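Local coordinates for agglutinin alpha chain (Maclura pomifera, PDB 3LLZ), which binds galactose as a lectin of the jacalin family, recognising the T-antigen disaccharide Gal-beta1,3-GalNAc, at residues A[21-26]-A[73-78]; A[27-32]-A[38-43]; A[49-54]-A[121-126]. One frame throughout, in Å; residues are numbered along the deposited sequence.

In the fold
The chain folds as the beta-prism of the jacalin family. From the N terminus it reaches 21-26, the run into strand 25-34, and goes straight into 27-32. Contact 2 closes first, a short hairpin loop in which 38-43 folds back on 27-32. It is nested inside the longer loop of contact 1, which ends when 73-78, at the turn between strands 65-75 and 78-88, reaches 21-26. Segment 49-54 lies inside that loop but finds its partner only at 121-126, so contacts 1 and 3 cross. Contact 1 brings together the ends of two four-stranded sheets, and contact 3 the loops leading into one of them and into the three-stranded sheet. Contacts 1 and 3 lie at the sugar-binding end.

Contact 1 (A[21-26]-A[73-78]); sequences SETAIG and GKVEGY. With NGA (2-acetamido-2-deoxy-beta-D-galactopyranose), chain C; GAL (beta-D-galactopyranose), chain B.
V75 lays its two methyl branches against T23 and A24 at one end of a beta-prism, where the hairpin turn between strands 65-75 and 78-88 meets the chain entering strand 25-34. T23 and A24 form a classic beta bulge opposite N20. Across from them, V75 to Y78 make a type I' turn, closed by backbone bonds in both directions between its end residues; V75 N to Y78 O measures 2.9 Å.

The contact between the two segments is apolar and small. V75 CG1, anti to the backbone N (chi1 176°), lies 4.1 Å from T23 CB and about as far from the T23 methyl, the two side chains crossing at nearly a right angle. The other branch, CG2, comes 3.7 Å from T23 O and also meets the A24 methyl. No hydrogen bond spans the two segments; T23 O is instead taken by R82 NE. W123 lies against T23, A24 and V75 as well, tying this small apolar cluster to the wall of the sugar site.

The other business here is with the glycan, and it falls to Y78 at the far end of the turn. The C3-C4-C5-C6 side of the GalNAc unit lies level over its ring, with NGA C5 standing 3.5 Å above the ring plane, over the centre. This is the carbon-rich side of a galactose-type sugar resting on an aromatic, an arrangement consistent with CH-pi contact. The beta1,3-linked galactose continues past the rim instead of lying over the face. Its ring oxygen, GAL O5, sits near the plane of the tyrosine ring, 3.3 Å from Y78 CE2.

Contact 2 (A[27-32]-A[38-43]); sequences GLRVTY and PFVAED
The hairpin of strands 25-34 and 37-40 pairs T31 with V40 and Y32 with F39, its strands antiparallel at 158°. Y32 and F39 form the hydrogen-bonded pair: F39 N gives to Y32 O at 2.7 Å and Y32 N to F39 O at 2.8 Å. T31 and V40, the non-hydrogen-bonded pair, put their side chains on the other face, T31 OG1 crossing V40 CG2 at a slant, 4.1 Å away. One step on, A41 N reaches V30 O at 2.9 Å, almost in line with the carbonyl. Next to it the backbones bow apart locally, and a water bridges them, accepting from V30 N and donating to E42 O.

In the beta-prism this hairpin supplies two strands of a four-stranded Greek-key sheet, 37-40 outermost within the chain. On the Y32 face, CG beside the backbone N (chi1 -63°) turns the ring back along its own strand, so V30 CG1 sits 3.4 Å above its centre while A41 CB meets its edge, 3.5 Å from Y32 CE2. The phenol OH bonds to D6, and Y9 stacks on the ring. R29 runs extended across A41 to D43, but its guanidinium is modelled too close to both, leaving its placing doubtful.

Contact 3 (A[49-54]-A[121-126]); sequences TGFKPV and GYWLDY. With NGA (2-acetamido-2-deoxy-beta-D-galactopyranose), chain C.
F51 and W123 meet rim to rim with their planes at 80°, yet neither ring lies over the face of the other, so this is not a T-shaped stack. The phenylalanine comes end-on: F51 CZ is 3.7 Å from W123 CD1, and the indole carbon lies in the plane of the phenyl ring. The same CZ comes 3.5 Å from Y122 O, also at the ring edge. That carbonyl has its hydrogen bond elsewhere, with S46 OG. F51 CG is anti to the carbonyl carbon (chi1 -65°), which sends the ring out from just ahead of strand 52-57 to the loop that precedes strand 124-132.

That loop is one wall of the galactose-binding site of the jacalin beta-prism, and the back of it is where F51 touches. Its front grips the GalNAc unit with backbone and side chain together. Y122 N gives to the ring oxygen, NGA O5, and W123 N to NGA O6 at 3.1 Å, both nearly straight, the second at 169°.

D125 turns OD1 to two neighbouring hydroxyls of the sugar: it accepts from NGA O4 at 2.6 Å and from NGA O6 at 2.8 Å. Its other oxygen, OD2, bonds to S119 OG, a second-shell bond that should help hold the carboxylate's rotation, and weakly to G1 N. G1 N adds a hydrogen bond of its own to the sugar, and F47 and Y78 are also part of the pocket. G121 passes close by, its CA 3.6 Å from NGA O6. The Y122 ring meets the sugar at its edge, CD1 3.0 Å from the anomeric oxygen NGA O1.

Contact 1 (A[21-26]-A[73-78])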
loop_
_atom_site.group_PDB
_atom_site.type_symbol
_atom_site.label_atom_id
_atom_site.label_comp_id
_atom_site.label_asym_id
_atom_site.label_seq_id
_atom_site.Cartn_x
_atom_site.Cartn_y
_atom_site.Cartn_z
ATOM N N SER A 21 7.485 -22.644 30.040
ATOM C CA SER A 21 8.703 -23.339 29.642
ATOM C C SER A 21 8.546 -24.839 29.420
ATOM O O SER A 21 9.452 -25.486 28.897
ATOM C CB SER A 21 9.801 -23.089 30.676
ATOM O OG SER A 21 10.076 -21.703 30.789
ATOM N N GLU A 22 7.404 -25.393 29.810
ATOM C CA GLU A 22 7.171 -26.821 29.642
ATOM C C GLU A 22 6.161 -27.119 28.541
ATOM O O GLU A 22 6.164 -28.210 27.968
ATOM C CB GLU A 22 6.684 -27.433 30.960
ATOM C CG GLU A 22 7.594 -27.149 32.149
ATOM C CD GLU A 22 8.992 -27.713 31.971
ATOM O OE1 GLU A 22 9.864 -27.411 32.814
ATOM O OE2 GLU A 22 9.221 -28.463 30.998
ATOM N N THR A 23 5.304 -26.150 28.236
ATOM C CA THR A 23 4.291 -26.350 27.208
ATOM C C THR A 23 4.427 -25.441 25.992
ATOM O O THR A 23 5.166 -25.753 25.060
ATOM C CB THR A 23 2.869 -26.198 27.797
ATOM O OG1 THR A 23 2.755 -24.939 28.468
ATOM C CG2 THR A 23 2.586 -27.321 28.786
ATOM N N ALA A 24 3.717 -24.317 26.001
ATOM C CA ALA A 24 3.763 -23.407 24.864
ATOM C C ALA A 24 3.298 -22.003 25.210
ATOM O O ALA A 24 3.131 -21.654 26.379
ATOM C CB ALA A 24 2.910 -23.968 23.732
ATOM N N ILE A 25 3.095 -21.195 24.172
ATOM C CA ILE A 25 2.633 -19.826 24.348
ATOM C C ILE A 25 1.162 -19.850 24.744
ATOM O O ILE A 25 0.391 -20.683 24.254
ATOM C CB ILE A 25 2.788 -19.015 23.032
ATOM C CG1 ILE A 25 4.259 -18.985 22.604
ATOM C CG2 ILE A 25 2.253 -17.595 23.217
ATOM C CD1 ILE A 25 5.199 -18.394 23.638
ATOM N N GLY A 26 0.785 -18.935 25.631
ATOM C CA GLY A 26 -0.593 -18.847 26.075
ATOM C C GLY A 26 -1.323 -17.677 25.438
ATOM O O GLY A 26 -1.284 -17.500 24.220
ATOM N N GLY A 73 5.086 -26.832 17.541
ATOM C CA GLY A 73 5.177 -28.224 17.935
ATOM C C GLY A 73 3.902 -28.674 18.609
ATOM O O GLY A 73 2.989 -27.881 18.814
ATOM N N LYS A 74 3.835 -29.950 18.966
ATOM C CA LYS A 74 2.641 -30.472 19.607
ATOM C C LYS A 74 2.698 -30.482 21.126
ATOM O O LYS A 74 3.737 -30.742 21.737
ATOM C CB LYS A 74 2.347 -31.887 19.103
ATOM C CG LYS A 74 1.898 -31.960 17.651
ATOM C CD LYS A 74 1.593 -33.392 17.250
ATOM C CE LYS A 74 1.072 -33.468 15.824
ATOM N NZ LYS A 74 0.762 -34.872 15.422
ATOM N N VAL A 75 1.558 -30.162 21.723
ATOM C CA VAL A 75 1.387 -30.168 23.163
ATOM C C VAL A 75 0.037 -30.849 23.332
ATOM O O VAL A 75 -0.975 -30.366 22.823
ATOM C CB VAL A 75 1.345 -28.742 23.749
ATOM C CG1 VAL A 75 1.073 -28.805 25.247
ATOM C CG2 VAL A 75 2.672 -28.037 23.485
ATOM N N GLU A 76 0.032 -31.987 24.019
ATOM C CA GLU A 76 -1.190 -32.749 24.216
ATOM C C GLU A 76 -1.852 -33.049 22.870
ATOM O O GLU A 76 -3.075 -33.083 22.757
ATOM C CB GLU A 76 -2.146 -31.992 25.148
ATOM C CG GLU A 76 -1.738 -32.080 26.615
ATOM C CD GLU A 76 -2.505 -31.128 27.518
ATOM O OE1 GLU A 76 -3.718 -30.930 27.301
ATOM O OE2 GLU A 76 -1.890 -30.585 28.461
ATOM N N GLY A 77 -1.024 -33.261 21.846
ATOM C CA GLY A 77 -1.537 -33.583 20.525
ATOM C C GLY A 77 -1.926 -32.416 19.635
ATOM O O GLY A 77 -2.147 -32.602 18.438
ATOM N N TYR A 78 -2.019 -31.223 20.211
ATOM C CA TYR A 78 -2.386 -30.037 19.444
ATOM C C TYR A 78 -1.154 -29.322 18.903
ATOM O O TYR A 78 -0.186 -29.121 19.629
ATOM C CB TYR A 78 -3.189 -29.061 20.316
ATOM C CG TYR A 78 -4.590 -29.526 20.636
ATOM C CD1 TYR A 78 -4.893 -30.120 21.861
ATOM C CD2 TYR A 78 -5.618 -29.374 19.708
ATOM C CE1 TYR A 78 -6.191 -30.545 22.152
ATOM C CE2 TYR A 78 -6.915 -29.798 19.988
ATOM C CZ TYR A 78 -7.192 -30.379 21.209
ATOM O OH TYR A 78 -8.479 -30.780 21.485
HETATM C C1 NGA C . -8.607 -26.411 23.001
HETATM C C2 NGA C . -9.358 -25.969 21.733
HETATM C C3 NGA C . -8.660 -26.598 20.533
HETATM C C4 NGA C . -7.205 -26.110 20.495
HETATM C C5 NGA C . -6.524 -26.548 21.805
HETATM C C6 NGA C . -5.055 -26.152 21.929
HETATM C C7 NGA C . -11.716 -25.535 21.525
HETATM C C8 NGA C . -13.143 -26.022 21.700
HETATM N N2 NGA C . -10.742 -26.398 21.798
HETATM O O1 NGA C . -9.183 -25.831 24.115
HETATM O O3 NGA C . -9.362 -26.338 19.286
HETATM O O4 NGA C . -7.177 -24.692 20.388
HETATM O O5 NGA C . -7.227 -25.998 22.949
HETATM O O6 NGA C . -4.891 -24.758 22.172
HETATM O O7 NGA C . -11.503 -24.385 21.143
HETATM C C1 GAL B . -9.616 -27.532 18.612
HETATM C C2 GAL B . -10.574 -26.629 17.796
HETATM C C3 GAL B . -10.989 -27.325 16.495
HETATM C C4 GAL B . -9.780 -27.907 15.734
HETATM C C5 GAL B . -8.836 -28.665 16.681
HETATM C C6 GAL B . -7.541 -29.085 16.014
HETATM O O2 GAL B . -11.739 -26.333 18.555
HETATM O O3 GAL B . -11.696 -26.432 15.648
HETATM O O4 GAL B . -9.067 -26.868 15.083
HETATM O O5 GAL B . -8.481 -27.832 17.801
HETATM O O6 GAL B . -7.676 -30.356 15.397
#

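Contact 2 (A[27-32]-A[38-43])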
loop_
_atom_site.group_PDB
_atom_site.type_symbol
_atom_site.label_atom_id
_atom_site.label_comp_id
_atom_site.label_asym_id
_atom_site.label_seq_id
_atom_site.Cartn_x
_atom_site.Cartn_y
_atom_site.Cartn_z
ATOM N N GLY A 27 -1.984 -16.870 26.266
ATOM C CA GLY A 27 -2.725 -15.732 25.756
ATOM C C GLY A 27 -1.853 -14.561 25.356
ATOM O O GLY A 27 -0.653 -14.538 25.633
ATOM N N LEU A 28 -2.459 -13.581 24.693
ATOM C CA LEU A 28 -1.721 -12.402 24.275
ATOM C C LEU A 28 -2.635 -11.200 24.096
ATOM O O LEU A 28 -3.817 -11.333 23.766
ATOM C CB LEU A 28 -0.949 -12.693 22.987
ATOM C CG LEU A 28 -1.689 -12.900 21.672
ATOM C CD1 LEU A 28 -2.005 -11.550 21.052
ATOM C CD2 LEU A 28 -0.810 -13.699 20.720
ATOM N N ARG A 29 -2.079 -10.023 24.353
ATOM C CA ARG A 29 -2.815 -8.772 24.235
ATOM C C ARG A 29 -1.843 -7.743 23.698
ATOM O O ARG A 29 -0.787 -7.501 24.280
ATOM C CB ARG A 29 -3.341 -8.331 25.602
ATOM C CG ARG A 29 -4.299 -7.151 25.553
ATOM C CD ARG A 29 -4.688 -6.731 26.965
ATOM N NE ARG A 29 -5.579 -5.574 26.991
ATOM C CZ ARG A 29 -6.891 -5.624 26.781
ATOM N NH1 ARG A 29 -7.618 -4.514 26.825
ATOM N NH2 ARG A 29 -7.484 -6.779 26.534
ATOM N N VAL A 30 -2.205 -7.140 22.577
ATOM C CA VAL A 30 -1.350 -6.159 21.944
ATOM C C VAL A 30 -1.858 -4.737 22.102
ATOM O O VAL A 30 -3.056 -4.476 21.998
ATOM C CB VAL A 30 -1.216 -6.461 20.435
ATOM C CG1 VAL A 30 -0.298 -5.441 19.775
ATOM C CG2 VAL A 30 -0.694 -7.877 20.229
ATOM N N THR A 31 -0.940 -3.823 22.385
ATOM C CA THR A 31 -1.279 -2.414 22.477
ATOM C C THR A 31 -0.683 -1.824 21.207
ATOM O O THR A 31 0.536 -1.784 21.030
ATOM C CB THR A 31 -0.650 -1.732 23.700
ATOM O OG1 THR A 31 -1.197 -2.304 24.893
ATOM C CG2 THR A 31 -0.952 -0.239 23.682
ATOM N N TYR A 32 -1.558 -1.399 20.306
ATOM C CA TYR A 32 -1.135 -0.836 19.036
ATOM C C TYR A 32 -1.033 0.661 19.118
ATOM O O TYR A 32 -1.414 1.278 20.117
ATOM C CB TYR A 32 -2.172 -1.152 17.957
ATOM C CG TYR A 32 -2.352 -2.615 17.677
ATOM C CD1 TYR A 32 -1.501 -3.279 16.799
ATOM C CD2 TYR A 32 -3.355 -3.348 18.308
ATOM C CE1 TYR A 32 -1.639 -4.637 16.557
ATOM C CE2 TYR A 32 -3.501 -4.709 18.074
ATOM C CZ TYR A 32 -2.636 -5.348 17.198
ATOM O OH TYR A 32 -2.753 -6.700 16.983
ATOM N N PRO A 38 -2.108 5.466 21.891
ATOM C CA PRO A 38 -1.985 4.050 22.232
ATOM C C PRO A 38 -3.384 3.441 22.151
ATOM O O PRO A 38 -4.355 4.046 22.608
ATOM C CB PRO A 38 -1.461 4.084 23.667
ATOM C CG PRO A 38 -0.698 5.382 23.719
ATOM C CD PRO A 38 -1.629 6.314 22.994
ATOM N N PHE A 39 -3.494 2.261 21.555
ATOM C CA PHE A 39 -4.783 1.594 21.439
ATOM C C PHE A 39 -4.648 0.166 21.946
ATOM O O PHE A 39 -4.051 -0.686 21.288
ATOM C CB PHE A 39 -5.264 1.606 19.979
ATOM C CG PHE A 39 -6.638 1.014 19.783
ATOM C CD1 PHE A 39 -6.829 -0.365 19.779
ATOM C CD2 PHE A 39 -7.745 1.841 19.615
ATOM C CE1 PHE A 39 -8.102 -0.912 19.612
ATOM C CE2 PHE A 39 -9.024 1.305 19.447
ATOM C CZ PHE A 39 -9.203 -0.073 19.445
ATOM N N VAL A 40 -5.187 -0.091 23.133
ATOM C CA VAL A 40 -5.113 -1.425 23.711
ATOM C C VAL A 40 -6.185 -2.327 23.112
ATOM O O VAL A 40 -7.385 -2.110 23.298
ATOM C CB VAL A 40 -5.261 -1.377 25.253
ATOM C CG1 VAL A 40 -6.573 -0.730 25.631
ATOM C CG2 VAL A 40 -5.171 -2.777 25.827
ATOM N N ALA A 41 -5.746 -3.340 22.373
ATOM C CA ALA A 41 -6.669 -4.269 21.746
ATOM C C ALA A 41 -7.196 -5.280 22.756
ATOM O O ALA A 41 -6.780 -5.299 23.916
ATOM C CB ALA A 41 -5.984 -4.987 20.587
ATOM N N GLU A 42 -8.116 -6.121 22.303
ATOM C CA GLU A 42 -8.719 -7.139 23.150
ATOM C C GLU A 42 -7.719 -8.161 23.686
ATOM O O GLU A 42 -6.738 -8.506 23.023
ATOM C CB GLU A 42 -9.829 -7.848 22.370
ATOM C CG GLU A 42 -11.030 -6.948 22.089
ATOM C CD GLU A 42 -11.913 -7.461 20.964
ATOM O OE1 GLU A 42 -12.175 -8.681 20.912
ATOM O OE2 GLU A 42 -12.357 -6.634 20.138
ATOM N N ASP A 43 -7.973 -8.634 24.902
ATOM C CA ASP A 43 -7.119 -9.624 25.542
ATOM C C ASP A 43 -7.578 -10.994 25.065
ATOM O O ASP A 43 -8.714 -11.399 25.311
ATOM C CB ASP A 43 -7.255 -9.530 27.068
ATOM C CG ASP A 43 -6.318 -10.471 27.805
ATOM O OD1 ASP A 43 -6.388 -10.513 29.056
ATOM O OD2 ASP A 43 -5.512 -11.166 27.150
HETATM O O HOH W 1 -4.531 -8.017 21.238
#

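Contact 3 (A[49-54]-A[121-126])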
loop_
_atom_site.group_PDB
_atom_site.type_symbol
_atom_site.label_atom_id
_atom_site.label_comp_id
_atom_site.label_asym_id
_atom_site.label_seq_id
_atom_site.Cartn_x
_atom_site.Cartn_y
_atom_site.Cartn_z
ATOM N N THR A 49 -4.553 -21.412 33.100
ATOM C CA THR A 49 -3.585 -20.566 33.790
ATOM C C THR A 49 -2.266 -21.314 33.970
ATOM O O THR A 49 -2.043 -22.354 33.348
ATOM C CB THR A 49 -4.102 -20.150 35.182
ATOM O OG1 THR A 49 -4.298 -21.319 35.989
ATOM C CG2 THR A 49 -5.421 -19.398 35.057
ATOM N N GLY A 50 -1.398 -20.781 34.825
ATOM C CA GLY A 50 -0.119 -21.419 35.078
ATOM C C GLY A 50 1.008 -20.923 34.192
ATOM O O GLY A 50 2.067 -21.549 34.117
ATOM N N PHE A 51 0.787 -19.795 33.526
ATOM C CA PHE A 51 1.790 -19.221 32.634
ATOM C C PHE A 51 2.625 -18.135 33.301
ATOM O O PHE A 51 2.279 -17.618 34.365
ATOM C CB PHE A 51 1.118 -18.583 31.416
ATOM C CG PHE A 51 0.415 -19.552 30.517
ATOM C CD1 PHE A 51 1.124 -20.291 29.576
ATOM C CD2 PHE A 51 -0.965 -19.706 30.591
ATOM C CE1 PHE A 51 0.470 -21.170 28.717
ATOM C CE2 PHE A 51 -1.635 -20.582 29.736
ATOM C CZ PHE A 51 -0.917 -21.316 28.796
ATOM N N LYS A 52 3.728 -17.792 32.645
ATOM C CA LYS A 52 4.607 -16.725 33.095
ATOM C C LYS A 52 4.354 -15.620 32.075
ATOM O O LYS A 52 4.372 -15.873 30.871
ATOM C CB LYS A 52 6.072 -17.154 33.024
ATOM C CG LYS A 52 6.404 -18.394 33.836
ATOM C CD LYS A 52 7.870 -18.788 33.686
ATOM C CE LYS A 52 8.802 -17.795 34.372
ATOM N NZ LYS A 52 8.745 -16.433 33.773
ATOM N N PRO A 53 4.064 -14.397 32.536
ATOM C CA PRO A 53 3.825 -13.339 31.550
ATOM C C PRO A 53 5.062 -12.526 31.192
ATOM O O PRO A 53 6.003 -12.407 31.977
ATOM C CB PRO A 53 2.757 -12.469 32.219
ATOM C CG PRO A 53 2.116 -13.392 33.216
ATOM C CD PRO A 53 3.315 -14.112 33.767
ATOM N N VAL A 54 5.049 -11.971 29.988
ATOM C CA VAL A 54 6.134 -11.134 29.509
ATOM C C VAL A 54 5.484 -9.907 28.893
ATOM O O VAL A 54 4.510 -10.020 28.150
ATOM C CB VAL A 54 6.990 -11.850 28.442
ATOM C CG1 VAL A 54 6.098 -12.465 27.393
ATOM C CG2 VAL A 54 7.959 -10.863 27.803
ATOM N N GLY A 121 -6.519 -21.376 22.343
ATOM C CA GLY A 121 -7.339 -22.285 23.129
ATOM C C GLY A 121 -6.536 -22.412 24.406
ATOM O O GLY A 121 -6.329 -21.427 25.107
ATOM N N TYR A 122 -6.071 -23.613 24.716
ATOM C CA TYR A 122 -5.229 -23.773 25.889
ATOM C C TYR A 122 -3.941 -23.010 25.584
ATOM O O TYR A 122 -3.340 -22.396 26.463
ATOM C CB TYR A 122 -4.927 -25.254 26.137
ATOM C CG TYR A 122 -6.002 -25.954 26.938
ATOM C CD1 TYR A 122 -7.330 -25.949 26.513
ATOM C CD2 TYR A 122 -5.696 -26.590 28.138
ATOM C CE1 TYR A 122 -8.330 -26.556 27.270
ATOM C CE2 TYR A 122 -6.687 -27.199 28.904
ATOM C CZ TYR A 122 -8.003 -27.176 28.463
ATOM O OH TYR A 122 -8.989 -27.761 29.226
ATOM N N TRP A 123 -3.542 -23.038 24.314
ATOM C CA TRP A 123 -2.331 -22.360 23.866
ATOM C C TRP A 123 -2.588 -21.638 22.553
ATOM O O TRP A 123 -3.647 -21.792 21.939
ATOM C CB TRP A 123 -1.205 -23.383 23.677
ATOM C CG TRP A 123 -0.985 -24.188 24.908
ATOM C CD1 TRP A 123 -0.435 -23.756 26.076
ATOM C CD2 TRP A 123 -1.440 -25.527 25.147
ATOM N NE1 TRP A 123 -0.526 -24.738 27.037
ATOM C CE2 TRP A 123 -1.140 -25.834 26.492
ATOM C CE3 TRP A 123 -2.079 -26.493 24.356
ATOM C CZ2 TRP A 123 -1.458 -27.072 27.068
ATOM C CZ3 TRP A 123 -2.396 -27.724 24.929
ATOM C CH2 TRP A 123 -2.084 -27.999 26.274
ATOM N N LEU A 124 -1.613 -20.838 22.135
ATOM C CA LEU A 124 -1.706 -20.108 20.874
ATOM C C LEU A 124 -1.660 -21.147 19.759
ATOM O O LEU A 124 -0.622 -21.759 19.512
ATOM C CB LEU A 124 -0.528 -19.140 20.759
ATOM C CG LEU A 124 -0.396 -18.340 19.463
ATOM C CD1 LEU A 124 -1.649 -17.507 19.223
ATOM C CD2 LEU A 124 0.834 -17.445 19.563
ATOM N N ASP A 125 -2.788 -21.352 19.089
ATOM C CA ASP A 125 -2.874 -22.352 18.028
ATOM C C ASP A 125 -2.092 -21.963 16.786
ATOM O O ASP A 125 -1.374 -22.777 16.199
ATOM C CB ASP A 125 -4.331 -22.583 17.639
ATOM C CG ASP A 125 -5.185 -22.983 18.817
ATOM O OD1 ASP A 125 -4.850 -23.992 19.477
ATOM O OD2 ASP A 125 -6.190 -22.293 19.075
ATOM N N TYR A 126 -2.255 -20.711 16.386
ATOM C CA TYR A 126 -1.590 -20.188 15.208
ATOM C C TYR A 126 -1.825 -18.692 15.180
ATOM O O TYR A 126 -2.644 -18.173 15.931
ATOM C CB TYR A 126 -2.170 -20.824 13.935
ATOM C CG TYR A 126 -3.671 -20.675 13.767
ATOM C CD1 TYR A 126 -4.534 -21.728 14.075
ATOM C CD2 TYR A 126 -4.229 -19.484 13.299
ATOM C CE1 TYR A 126 -5.916 -21.601 13.917
ATOM C CE2 TYR A 126 -5.610 -19.346 13.139
ATOM C CZ TYR A 126 -6.445 -20.408 13.451
ATOM O OH TYR A 126 -7.809 -20.275 13.305
HETATM C C1 NGA C . -8.607 -26.411 23.001
HETATM C C2 NGA C . -9.358 -25.969 21.733
HETATM C C3 NGA C . -8.660 -26.598 20.533
HETATM C C4 NGA C . -7.205 -26.110 20.495
HETATM C C5 NGA C . -6.524 -26.548 21.805
HETATM C C6 NGA C . -5.055 -26.152 21.929
HETATM C C7 NGA C . -11.716 -25.535 21.525
HETATM C C8 NGA C . -13.143 -26.022 21.700
HETATM N N2 NGA C . -10.742 -26.398 21.798
HETATM O O1 NGA C . -9.183 -25.831 24.115
HETATM O O3 NGA C . -9.362 -26.338 19.286
HETATM O O4 NGA C . -7.177 -24.692 20.388
HETATM O O5 NGA C . -7.227 -25.998 22.949
HETATM O O6 NGA C . -4.891 -24.758 22.172
HETATM O O7 NGA C . -11.503 -24.385 21.143
#